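2-aminomuconic 6-semialdehyde dehydrogenase (Pseudomonas sp., PDB 7BZV) oxidises 2-aminomuconic 6-semialdehyde with NAD+ in the meta-cleavage pathway of 2-aminophenol catabolism, as a tetramer whose assembly is required for cofactor binding. Local coordinates at residues V34-R39 / H207-N212; A89-P94 / E180-T185; I262-D267 / Y294-I299; A350-G355 / T374-L379. One frame throughout, in Å; residues are numbered along the deposited sequence.

Interaction 1: residues V34-R39 / H207-N212; sequences VHEADR and HGFGPN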
loop_
_atom_site.group_PDB
_atom_site.type_symbol
_atom_site.label_atom_id
_atom_site.label_comp_id
_atom_site.label_asym_id
_atom_site.label_seq_id
_atom_site.Cartn_x
_atom_site.Cartn_y
_atom_site.Cartn_z
ATOM N N VAL B 34 35.921 27.431 -13.161
ATOM C CA VAL B 34 34.601 27.403 -12.554
ATOM C C VAL B 34 34.358 28.720 -11.844
ATOM O O VAL B 34 35.239 29.215 -11.137
ATOM C CB VAL B 34 34.505 26.237 -11.557
ATOM C CG1 VAL B 34 33.035 25.982 -11.132
ATOM C CG2 VAL B 34 35.156 25.012 -12.159
ATOM N N HIS B 35 33.140 29.253 -11.984
ATOM C CA HIS B 35 32.796 30.579 -11.487
ATOM C C HIS B 35 32.079 30.454 -10.157
ATOM O O HIS B 35 30.955 29.941 -10.097
ATOM C CB HIS B 35 31.935 31.314 -12.501
ATOM C CG HIS B 35 32.620 31.530 -13.813
ATOM N ND1 HIS B 35 32.917 32.785 -14.304
ATOM C CD2 HIS B 35 33.085 30.649 -14.727
ATOM C CE1 HIS B 35 33.517 32.666 -15.476
ATOM N NE2 HIS B 35 33.634 31.380 -15.754
ATOM N N GLU B 36 32.719 30.953 -9.102
ATOM C CA GLU B 36 32.220 30.766 -7.751
ATOM C C GLU B 36 31.099 31.751 -7.451
ATOM O O GLU B 36 31.146 32.910 -7.858
ATOM C CB GLU B 36 33.353 30.926 -6.738
ATOM C CG GLU B 36 32.937 30.613 -5.299
ATOM C CD GLU B 36 34.099 30.587 -4.318
ATOM O OE1 GLU B 36 35.247 30.779 -4.754
ATOM O OE2 GLU B 36 33.852 30.367 -3.106
ATOM N N ALA B 37 30.095 31.277 -6.720
ATOM C CA ALA B 37 28.919 32.061 -6.375
ATOM C C ALA B 37 29.071 32.623 -4.970
ATOM O O ALA B 37 29.424 31.888 -4.039
ATOM C CB ALA B 37 27.659 31.198 -6.453
ATOM N N ASP B 38 28.785 33.920 -4.815
ATOM C CA ASP B 38 28.862 34.567 -3.511
ATOM C C ASP B 38 27.545 34.396 -2.758
ATOM O O ASP B 38 26.567 33.855 -3.278
ATOM C CB ASP B 38 29.195 36.057 -3.652
ATOM C CG ASP B 38 28.343 36.747 -4.692
ATOM O OD1 ASP B 38 27.106 36.565 -4.664
ATOM O OD2 ASP B 38 28.912 37.483 -5.535
ATOM N N ARG B 39 27.527 34.862 -1.507
ATOM C CA ARG B 39 26.301 34.797 -0.718
ATOM C C ARG B 39 25.133 35.432 -1.457
ATOM O O ARG B 39 23.994 34.952 -1.356
ATOM C CB ARG B 39 26.508 35.487 0.635
ATOM C CG ARG B 39 25.456 35.141 1.678
ATOM C CD ARG B 39 25.865 35.589 3.073
ATOM N NE ARG B 39 26.013 34.453 3.972
ATOM C CZ ARG B 39 27.154 34.108 4.553
ATOM N NH1 ARG B 39 28.251 34.836 4.344
ATOM N NH2 ARG B 39 27.201 33.040 5.352
ATOM N N HIS B 207 28.098 27.348 -7.988
ATOM C CA HIS B 207 29.359 26.655 -7.780
ATOM C C HIS B 207 30.116 27.176 -6.554
ATOM O O HIS B 207 29.953 28.323 -6.114
ATOM C CB HIS B 207 30.250 26.793 -9.006
ATOM C CG HIS B 207 29.822 25.952 -10.162
ATOM N ND1 HIS B 207 29.858 24.574 -10.130
ATOM C CD2 HIS B 207 29.349 26.288 -11.386
ATOM C CE1 HIS B 207 29.433 24.098 -11.289
ATOM N NE2 HIS B 207 29.118 25.118 -12.068
ATOM N N GLY B 208 30.940 26.308 -5.994
ATOM C CA GLY B 208 31.934 26.744 -5.033
ATOM C C GLY B 208 32.360 25.614 -4.117
ATOM O O GLY B 208 32.318 24.442 -4.494
ATOM N N PHE B 209 32.736 26.004 -2.907
ATOM C CA PHE B 209 33.222 25.111 -1.872
ATOM C C PHE B 209 32.159 24.976 -0.787
ATOM O O PHE B 209 30.995 25.342 -0.979
ATOM C CB PHE B 209 34.561 25.643 -1.351
ATOM C CG PHE B 209 35.534 25.956 -2.443
ATOM C CD1 PHE B 209 35.488 27.171 -3.114
ATOM C CD2 PHE B 209 36.486 25.019 -2.821
ATOM C CE1 PHE B 209 36.388 27.456 -4.138
ATOM C CE2 PHE B 209 37.386 25.295 -3.838
ATOM C CZ PHE B 209 37.333 26.511 -4.500
ATOM N N GLY B 210 32.555 24.422 0.353
ATOM C CA GLY B 210 31.642 24.236 1.452
ATOM C C GLY B 210 31.698 25.376 2.446
ATOM O O GLY B 210 30.856 26.287 2.436
ATOM N N PRO B 211 32.703 25.344 3.326
ATOM C CA PRO B 211 32.840 26.408 4.329
ATOM C C PRO B 211 33.107 27.745 3.661
ATOM O O PRO B 211 33.896 27.841 2.716
ATOM C CB PRO B 211 34.036 25.952 5.172
ATOM C CG PRO B 211 34.870 25.127 4.207
ATOM C CD PRO B 211 33.848 24.413 3.342
ATOM N N ASN B 212 32.424 28.777 4.156
ATOM C CA ASN B 212 32.583 30.143 3.658
ATOM C C ASN B 212 32.367 30.219 2.152
ATOM O O ASN B 212 33.000 31.034 1.467
ATOM C CB ASN B 212 33.960 30.719 4.023
ATOM C CG ASN B 212 34.231 30.699 5.524
ATOM O OD1 ASN B 212 33.614 31.442 6.288
ATOM N ND2 ASN B 212 35.158 29.850 5.947
#
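V34 and H207 form the tight half of this contact. The methyl CG1 of V34 presses on one face of the H207 imidazole, off-centre toward the rim, 3.4 Å from H207 CG. With CG1 placed anti to the V34 backbone N (chi1 -167°), this branch is the one that meets the ring, and H207 NE2 is held in turn by T187. A nearly straight hydrogen bond of 3.0 Å runs from A37 N to H207 O. The contact thereby joins two parts of the aldehyde dehydrogenase fold: the end of strand 30-35, in the small N-terminal sheet, and the loop leading from strand 203-205 to helix 214-220. A side chain at G208 would crowd E36 CG, and the backbone angles there would also press it against H207 O. Packing is looser at F209, a partly exposed residue. Were E36 cut back to alanine, K18 and S213 would probably lose this carboxylate as partner, and a gap would open beside the F209 edge. As it stands, K18 pairs with OE1 and S213 with OE2, and the extended chain of E36 brings the carboxylate to the edge of the phenyl ring, with OE1 3.6 Å from F209 CE1 and the two planes 66° apart.

Interaction 2: residues A89-P94 / E180-T185; sequences ADTGKP and EDTPGT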
loop_
_atom_site.group_PDB
_atom_site.type_symbol
_atom_site.label_atom_id
_atom_site.label_comp_id
_atom_site.label_asym_id
_atom_site.label_seq_id
_atom_site.Cartn_x
_atom_site.Cartn_y
_atom_site.Cartn_z
ATOM N N ALA B 89 36.482 13.414 -17.374
ATOM C CA ALA B 89 37.570 14.380 -17.238
ATOM C C ALA B 89 37.694 14.840 -15.793
ATOM O O ALA B 89 38.800 14.933 -15.252
ATOM C CB ALA B 89 37.333 15.580 -18.153
ATOM N N ASP B 90 36.554 15.104 -15.142
ATOM C CA ASP B 90 36.572 15.646 -13.787
ATOM C C ASP B 90 37.112 14.635 -12.795
ATOM O O ASP B 90 37.782 15.003 -11.822
ATOM C CB ASP B 90 35.161 16.059 -13.363
ATOM C CG ASP B 90 34.675 17.337 -14.017
ATOM O OD1 ASP B 90 35.413 17.967 -14.791
ATOM O OD2 ASP B 90 33.507 17.713 -13.732
ATOM N N THR B 91 36.800 13.357 -13.003
ATOM C CA THR B 91 37.031 12.353 -11.983
ATOM C C THR B 91 38.131 11.360 -12.295
ATOM O O THR B 91 38.573 10.679 -11.367
ATOM C CB THR B 91 35.764 11.517 -11.750
ATOM O OG1 THR B 91 35.451 10.816 -12.967
ATOM C CG2 THR B 91 34.566 12.420 -11.318
ATOM N N GLY B 92 38.511 11.174 -13.567
ATOM C CA GLY B 92 39.371 10.049 -13.911
ATOM C C GLY B 92 38.691 8.693 -13.931
ATOM O O GLY B 92 39.374 7.652 -14.009
ATOM N N LYS B 93 37.371 8.669 -13.879
ATOM C CA LYS B 93 36.637 7.417 -13.915
ATOM C C LYS B 93 36.994 6.637 -15.170
ATOM O O LYS B 93 36.952 7.205 -16.271
ATOM C CB LYS B 93 35.129 7.666 -13.947
ATOM C CG LYS B 93 34.477 7.934 -12.619
ATOM C CD LYS B 93 33.121 8.564 -12.814
ATOM C CE LYS B 93 32.513 8.985 -11.451
ATOM N NZ LYS B 93 32.305 7.767 -10.594
ATOM N N PRO B 94 37.234 5.334 -15.072
ATOM C CA PRO B 94 37.339 4.524 -16.290
ATOM C C PRO B 94 36.033 4.528 -17.069
ATOM O O PRO B 94 34.928 4.596 -16.503
ATOM C CB PRO B 94 37.661 3.119 -15.772
ATOM C CG PRO B 94 38.116 3.302 -14.332
ATOM C CD PRO B 94 37.433 4.553 -13.837
ATOM N N GLU B 180 33.256 21.087 -5.782
ATOM C CA GLU B 180 34.259 21.886 -6.482
ATOM C C GLU B 180 35.100 21.029 -7.418
ATOM O O GLU B 180 35.586 21.518 -8.446
ATOM C CB GLU B 180 35.183 22.618 -5.472
ATOM C CG GLU B 180 35.808 21.737 -4.365
ATOM C CD GLU B 180 35.004 21.736 -3.060
ATOM O OE1 GLU B 180 33.747 21.605 -3.093
ATOM O OE2 GLU B 180 35.636 21.850 -1.989
ATOM N N ASP B 181 35.290 19.750 -7.088
ATOM C CA ASP B 181 36.090 18.907 -7.962
ATOM C C ASP B 181 35.329 18.422 -9.183
ATOM O O ASP B 181 35.952 17.969 -10.153
ATOM C CB ASP B 181 36.593 17.668 -7.226
ATOM C CG ASP B 181 37.745 17.958 -6.330
ATOM O OD1 ASP B 181 38.887 18.054 -6.807
ATOM O OD2 ASP B 181 37.497 18.088 -5.132
ATOM N N THR B 182 34.003 18.431 -9.146
ATOM C CA THR B 182 33.223 17.779 -10.192
ATOM C C THR B 182 32.096 18.701 -10.633
ATOM O O THR B 182 30.917 18.392 -10.460
ATOM C CB THR B 182 32.731 16.413 -9.698
ATOM O OG1 THR B 182 32.028 16.545 -8.450
ATOM C CG2 THR B 182 33.912 15.536 -9.462
ATOM N N PRO B 183 32.438 19.838 -11.259
ATOM C CA PRO B 183 31.396 20.794 -11.687
ATOM C C PRO B 183 30.712 20.461 -13.005
ATOM O O PRO B 183 29.643 21.025 -13.295
ATOM C CB PRO B 183 32.176 22.113 -11.814
ATOM C CG PRO B 183 33.596 21.637 -12.237
ATOM C CD PRO B 183 33.811 20.380 -11.433
ATOM N N GLY B 184 31.288 19.590 -13.819
ATOM C CA GLY B 184 30.876 19.451 -15.207
ATOM C C GLY B 184 29.486 18.906 -15.469
ATOM O O GLY B 184 28.666 19.552 -16.134
ATOM N N THR B 185 29.209 17.700 -14.987
ATOM C CA THR B 185 27.915 17.121 -15.320
ATOM C C THR B 185 26.787 17.958 -14.738
ATOM O O THR B 185 25.701 18.017 -15.325
ATOM C CB THR B 185 27.831 15.645 -14.886
ATOM O OG1 THR B 185 28.290 15.448 -13.554
ATOM C CG2 THR B 185 28.723 14.793 -15.823
HETATM O O HOH W 1 31.192 16.227 -13.386
#
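D90, near the end of helix 80-91, reaches across to the backbone where the chain enters helix 184-196. Its chi1 of -74° sets CG beside its own backbone N and anti to its carbonyl carbon, and a chi2 near zero carries OD2 out to the other segment. OD2 accepts the N-H of G184 over 2.9 Å, met nearly along the C-O axis of the carboxylate. Water 1 donates to the same oxygen and takes the N-H of T185 at 2.9 Å from T185 N, so one carboxylate oxygen serves G184 N directly and T185 N through the water. The ring of P183 lies against it, CD 3.5 Å from D90 OD2, while P183 N has no hydrogen to offer. A CB on G184 would collide with this oxygen. Beside the carboxylate, T91 and T182 meet by their methyls, CG2 to CG2 at 3.7 Å. In T91 (chi1 63°) this torsion sets the methyl CG2 anti to the carbonyl carbon, where it meets T182, and tucks OG1 between backbone N and carbonyl carbon, where it accepts from K93 N in an ST turn and is also bonded to E87 O. The 180-185 segment follows strand 173-177 in a beta-alpha-beta unit; K177 to E180 fit the Lys-Pro-Ser-Glu motif that in relatives holds the adenosine ribose of NAD. Because D90 OD1 lies close to D22 OD2, the two acids may share a proton, while the G184 amide and the water donating to OD2 would help to stabilise negative charge there.

Interaction 3: residues I262-D267 / Y294-I299; sequences IFADCD and YVERPI
The ring of F263 and the carboxylate of E296 meet edge-on, E296 OE1 lying near the ring plane 3.6 Å from F263 CD1, with the two planes 77° apart. The same ring packs edge-to-face with that of F400. OE1 also takes the N-H of A264 in an almost straight bond of 2.8 Å, on its anti side and 29° out of the carboxylate plane, and water 2 donates to it while accepting from D265 N. Behind this lies a parallel bridge between I262 and V295: Y294 O receives I262 N at 2.8 Å, and I262 O receives E296 N at 2.9 Å. Strands 258-262 and 290-296, joined through helix 268-280, form a beta-alpha-beta crossover in what is, by family, the catalytic domain. I299 closes the other side. Its CD1 touches I262 CG2 at 3.9 Å and lies 3.7 Å from A264 CA, against the type I turn F263-C266. With a leucine in place of E296, A264 N would probably lose its carboxylate acceptor and water 2 one of its anchors. The bonds that E296 OE1 accepts here come from a neutral amide and a water, so its charge is probably eased by dipoles, while nearby D265 pairs with R428.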
loop_
_atom_site.group_PDB
_atom_site.type_symbol
_atom_site.label_atom_id
_atom_site.label_comp_id
_atom_site.label_asym_id
_atom_site.label_seq_id
_atom_site.Cartn_x
_atom_site.Cartn_y
_atom_site.Cartn_z
ATOM N N ILE B 262 32.044 -13.295 4.026
ATOM C CA ILE B 262 32.211 -14.346 3.032
ATOM C C ILE B 262 32.292 -15.693 3.740
ATOM O O ILE B 262 33.270 -15.989 4.443
ATOM C CB ILE B 262 33.443 -14.090 2.160
ATOM C CG1 ILE B 262 33.293 -12.697 1.513
ATOM C CG2 ILE B 262 33.595 -15.218 1.102
ATOM C CD1 ILE B 262 34.594 -12.146 1.043
ATOM N N PHE B 263 31.262 -16.502 3.560
ATOM C CA PHE B 263 31.188 -17.838 4.117
ATOM C C PHE B 263 31.823 -18.868 3.188
ATOM O O PHE B 263 31.884 -18.717 1.960
ATOM C CB PHE B 263 29.724 -18.228 4.417
ATOM C CG PHE B 263 29.153 -17.484 5.609
ATOM C CD1 PHE B 263 29.300 -17.979 6.904
ATOM C CD2 PHE B 263 28.509 -16.283 5.430
ATOM C CE1 PHE B 263 28.799 -17.282 7.984
ATOM C CE2 PHE B 263 27.971 -15.567 6.524
ATOM C CZ PHE B 263 28.132 -16.059 7.785
ATOM N N ALA B 264 32.284 -19.951 3.810
ATOM C CA ALA B 264 32.967 -21.002 3.068
ATOM C C ALA B 264 32.075 -21.658 2.023
ATOM O O ALA B 264 32.592 -22.190 1.026
ATOM C CB ALA B 264 33.501 -22.038 4.058
ATOM N N ASP B 265 30.754 -21.652 2.219
ATOM C CA ASP B 265 29.863 -22.291 1.248
ATOM C C ASP B 265 29.479 -21.355 0.103
ATOM O O ASP B 265 28.589 -21.691 -0.689
ATOM C CB ASP B 265 28.601 -22.842 1.926
ATOM C CG ASP B 265 27.718 -21.757 2.514
ATOM O OD1 ASP B 265 27.906 -20.575 2.175
ATOM O OD2 ASP B 265 26.831 -22.068 3.327
ATOM N N CYS B 266 30.141 -20.207 -0.032
ATOM C CA CYS B 266 29.767 -19.295 -1.108
ATOM C C CYS B 266 30.116 -19.887 -2.466
ATOM O O CYS B 266 30.907 -20.824 -2.588
ATOM C CB CYS B 266 30.438 -17.926 -0.938
ATOM S SG CYS B 266 32.196 -17.858 -1.279
ATOM N N ASP B 267 29.465 -19.353 -3.499
ATOM C CA ASP B 267 29.914 -19.580 -4.867
ATOM C C ASP B 267 31.184 -18.764 -5.063
ATOM O O ASP B 267 31.137 -17.545 -5.248
ATOM C CB ASP B 267 28.815 -19.190 -5.853
ATOM C CG ASP B 267 29.209 -19.482 -7.285
ATOM O OD1 ASP B 267 30.379 -19.231 -7.667
ATOM O OD2 ASP B 267 28.357 -19.982 -8.028
ATOM N N TYR B 294 35.436 -9.990 6.258
ATOM C CA TYR B 294 35.468 -11.146 7.152
ATOM C C TYR B 294 35.303 -12.408 6.306
ATOM O O TYR B 294 34.297 -12.548 5.591
ATOM C CB TYR B 294 34.356 -11.021 8.220
ATOM C CG TYR B 294 34.455 -9.717 8.992
ATOM C CD1 TYR B 294 35.278 -9.605 10.111
ATOM C CD2 TYR B 294 33.745 -8.598 8.594
ATOM C CE1 TYR B 294 35.405 -8.393 10.807
ATOM C CE2 TYR B 294 33.845 -7.411 9.275
ATOM C CZ TYR B 294 34.696 -7.302 10.372
ATOM O OH TYR B 294 34.783 -6.096 11.021
ATOM N N VAL B 295 36.288 -13.313 6.358
ATOM C CA VAL B 295 36.259 -14.537 5.560
ATOM C C VAL B 295 36.280 -15.731 6.499
ATOM O O VAL B 295 37.152 -15.817 7.369
ATOM C CB VAL B 295 37.447 -14.602 4.576
ATOM C CG1 VAL B 295 37.336 -15.827 3.665
ATOM C CG2 VAL B 295 37.527 -13.279 3.806
ATOM N N GLU B 296 35.324 -16.639 6.326
ATOM C CA GLU B 296 35.273 -17.816 7.179
ATOM C C GLU B 296 36.586 -18.598 7.071
ATOM O O GLU B 296 37.123 -18.836 5.976
ATOM C CB GLU B 296 34.079 -18.670 6.821
ATOM C CG GLU B 296 33.708 -19.620 7.936
ATOM C CD GLU B 296 32.575 -20.562 7.573
ATOM O OE1 GLU B 296 31.908 -20.398 6.523
ATOM O OE2 GLU B 296 32.352 -21.486 8.376
ATOM N N ARG B 297 37.104 -18.987 8.231
ATOM C CA ARG B 297 38.474 -19.506 8.344
ATOM C C ARG B 297 38.830 -20.550 7.292
ATOM O O ARG B 297 39.932 -20.467 6.729
ATOM C CB ARG B 297 38.688 -20.087 9.752
ATOM C CG ARG B 297 40.127 -20.514 10.146
ATOM C CD ARG B 297 40.378 -20.397 11.696
ATOM N NE ARG B 297 41.405 -19.381 11.834
ATOM C CZ ARG B 297 41.319 -18.292 12.563
ATOM N NH1 ARG B 297 40.264 -18.068 13.330
ATOM N NH2 ARG B 297 42.315 -17.431 12.535
ATOM N N PRO B 298 37.994 -21.552 7.007
ATOM C CA PRO B 298 38.418 -22.608 6.063
ATOM C C PRO B 298 38.691 -22.127 4.647
ATOM O O PRO B 298 39.376 -22.847 3.900
ATOM C CB PRO B 298 37.250 -23.601 6.086
ATOM C CG PRO B 298 36.617 -23.404 7.459
ATOM C CD PRO B 298 36.742 -21.902 7.714
ATOM N N ILE B 299 38.193 -20.955 4.232
ATOM C CA ILE B 299 38.541 -20.443 2.912
ATOM C C ILE B 299 39.399 -19.185 2.987
ATOM O O ILE B 299 39.656 -18.569 1.958
ATOM C CB ILE B 299 37.297 -20.196 2.036
ATOM C CG1 ILE B 299 36.294 -19.292 2.734
ATOM C CG2 ILE B 299 36.681 -21.522 1.602
ATOM C CD1 ILE B 299 35.444 -18.568 1.751
HETATM O O HOH W 2 30.016 -21.807 5.119
#

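Interaction 4: residues A350-G355 / T374-L379; sequences ATFLAG and TVIAGL
T351 and A377 exchange both of their backbone bonds, T351 N to A377 O and A377 N to T351 O, each 2.8 Å long, as an antiparallel hydrogen-bonded pair. Farther along, L353 N gives a 2.9 Å bond to V375 O, and A354 N adds a weak one to that same oxygen; two residues facing one make this a classic beta bulge. V375 N returns a bond of 3.1 Å to A354 O. Between the two bonded stretches F352 and I376 form a non-hydrogen-bonded pair whose side chains lie alongside each other. I376 CG2 sits over the centre of the phenyl ring, 3.7 Å from the centroid, in a CH-pi contact: with chi1 at 55°, CG1 lies between backbone N and carbonyl carbon, which puts CG2 beside the N and over the ring. R346 makes a cation-pi contact with the same ring. On the other face of the sheet L353 CD1 reaches V375 CG1 (4.0 Å) and A377 CB, and at the far end A350 CB rests on L379 CD1 at 3.7 Å. Helix 332-348 covers the F352 and I376 side, helix 297-312 the side of L353, A354 and V375, and strand 394-400 continues the sheet beyond 374-377, leaving 351-354 outermost within this chain.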
loop_
_atom_site.group_PDB
_atom_site.type_symbol
_atom_site.label_atom_id
_atom_site.label_comp_id
_atom_site.label_asym_id
_atom_site.label_seq_id
_atom_site.Cartn_x
_atom_site.Cartn_y
_atom_site.Cartn_z
ATOM N N ALA B 350 50.468 -3.600 9.934
ATOM C CA ALA B 350 49.706 -4.396 8.981
ATOM C C ALA B 350 50.599 -5.158 8.006
ATOM O O ALA B 350 51.657 -4.682 7.586
ATOM C CB ALA B 350 48.760 -3.506 8.183
ATOM N N THR B 351 50.124 -6.342 7.611
ATOM C CA THR B 351 50.695 -7.073 6.492
ATOM C C THR B 351 50.015 -6.626 5.209
ATOM O O THR B 351 48.779 -6.604 5.126
ATOM C CB THR B 351 50.515 -8.571 6.682
ATOM O OG1 THR B 351 51.139 -8.957 7.897
ATOM C CG2 THR B 351 51.101 -9.361 5.506
ATOM N N PHE B 352 50.814 -6.279 4.210
ATOM C CA PHE B 352 50.296 -5.871 2.914
ATOM C C PHE B 352 50.274 -7.078 1.998
ATOM O O PHE B 352 51.331 -7.577 1.613
ATOM C CB PHE B 352 51.127 -4.747 2.308
ATOM C CG PHE B 352 50.862 -3.424 2.934
ATOM C CD1 PHE B 352 51.336 -3.152 4.203
ATOM C CD2 PHE B 352 50.104 -2.476 2.277
ATOM C CE1 PHE B 352 51.075 -1.944 4.804
ATOM C CE2 PHE B 352 49.832 -1.259 2.862
ATOM C CZ PHE B 352 50.332 -0.986 4.136
ATOM N N LEU B 353 49.068 -7.540 1.644
ATOM C CA LEU B 353 48.896 -8.634 0.689
ATOM C C LEU B 353 48.911 -8.168 -0.750
ATOM O O LEU B 353 49.147 -8.977 -1.656
ATOM C CB LEU B 353 47.576 -9.384 0.915
ATOM C CG LEU B 353 47.416 -9.984 2.295
ATOM C CD1 LEU B 353 46.094 -10.733 2.387
ATOM C CD2 LEU B 353 48.616 -10.889 2.580
ATOM N N ALA B 354 48.615 -6.900 -0.979
ATOM C CA ALA B 354 48.678 -6.348 -2.320
ATOM C C ALA B 354 48.785 -4.837 -2.189
ATOM O O ALA B 354 48.295 -4.243 -1.224
ATOM C CB ALA B 354 47.450 -6.756 -3.158
ATOM N N GLY B 355 49.483 -4.239 -3.136
ATOM C CA GLY B 355 49.479 -2.811 -3.275
ATOM C C GLY B 355 50.177 -2.144 -2.118
ATOM O O GLY B 355 51.194 -2.625 -1.603
ATOM N N THR B 374 44.756 -2.084 -2.856
ATOM C CA THR B 374 45.541 -2.482 -1.693
ATOM C C THR B 374 44.702 -3.384 -0.797
ATOM O O THR B 374 43.497 -3.167 -0.612
ATOM C CB THR B 374 46.049 -1.232 -0.956
ATOM O OG1 THR B 374 46.880 -0.476 -1.850
ATOM C CG2 THR B 374 46.859 -1.552 0.302
ATOM N N VAL B 375 45.345 -4.401 -0.240
ATOM C CA VAL B 375 44.702 -5.265 0.743
ATOM C C VAL B 375 45.658 -5.422 1.912
ATOM O O VAL B 375 46.820 -5.788 1.708
ATOM C CB VAL B 375 44.347 -6.646 0.165
ATOM C CG1 VAL B 375 43.948 -7.553 1.289
ATOM C CG2 VAL B 375 43.258 -6.532 -0.848
ATOM N N ILE B 376 45.168 -5.207 3.136
ATOM C CA ILE B 376 45.978 -5.436 4.323
ATOM C C ILE B 376 45.346 -6.513 5.191
ATOM O O ILE B 376 44.168 -6.856 5.048
ATOM C CB ILE B 376 46.204 -4.151 5.156
ATOM C CG1 ILE B 376 44.858 -3.505 5.517
ATOM C CG2 ILE B 376 47.078 -3.158 4.395
ATOM C CD1 ILE B 376 44.955 -2.322 6.501
ATOM N N ALA B 377 46.154 -7.035 6.115
ATOM C CA ALA B 377 45.757 -8.111 7.007
ATOM C C ALA B 377 46.588 -8.031 8.279
ATOM O O ALA B 377 47.580 -7.304 8.359
ATOM C CB ALA B 377 45.934 -9.475 6.332
ATOM N N GLY B 378 46.191 -8.810 9.265
ATOM C CA GLY B 378 46.983 -8.977 10.460
ATOM C C GLY B 378 46.576 -8.116 11.635
ATOM O O GLY B 378 47.174 -8.249 12.707
ATOM N N LEU B 379 45.609 -7.226 11.485
ATOM C CA LEU B 379 45.337 -6.293 12.568
ATOM C C LEU B 379 44.107 -6.714 13.366
ATOM O O LEU B 379 43.294 -7.544 12.941
ATOM C CB LEU B 379 45.158 -4.874 12.029
ATOM C CG LEU B 379 46.343 -4.346 11.220
ATOM C CD1 LEU B 379 46.065 -2.939 10.713
ATOM C CD2 LEU B 379 47.649 -4.390 12.050
#

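Overall arrangement
The four contacts fall into two neighbourhoods. Interactions 1 and 2, with centres about 17 Å apart, touch directly: V34 and H207 both pack on P183, and F209 meets E180, so the N-terminal sheet, helix 80-91 and the loops beside helix 184-196, all probably of the NAD-binding domain, share one largely buried cluster. Interactions 3 and 4 lie in a different sheet, separated across it by strand 394-400, and helix 297-312, which starts within interaction 3, covers one face of interaction 4. In 1 and 2 a few bonds to single carboxylate or carbonyl oxygens do the joining; interaction 4 is strand pairing throughout, while 3 adds a carboxylate bond to one parallel bridge. Interactions 1, 2 and 3 are buried, whereas 4 is partly exposed.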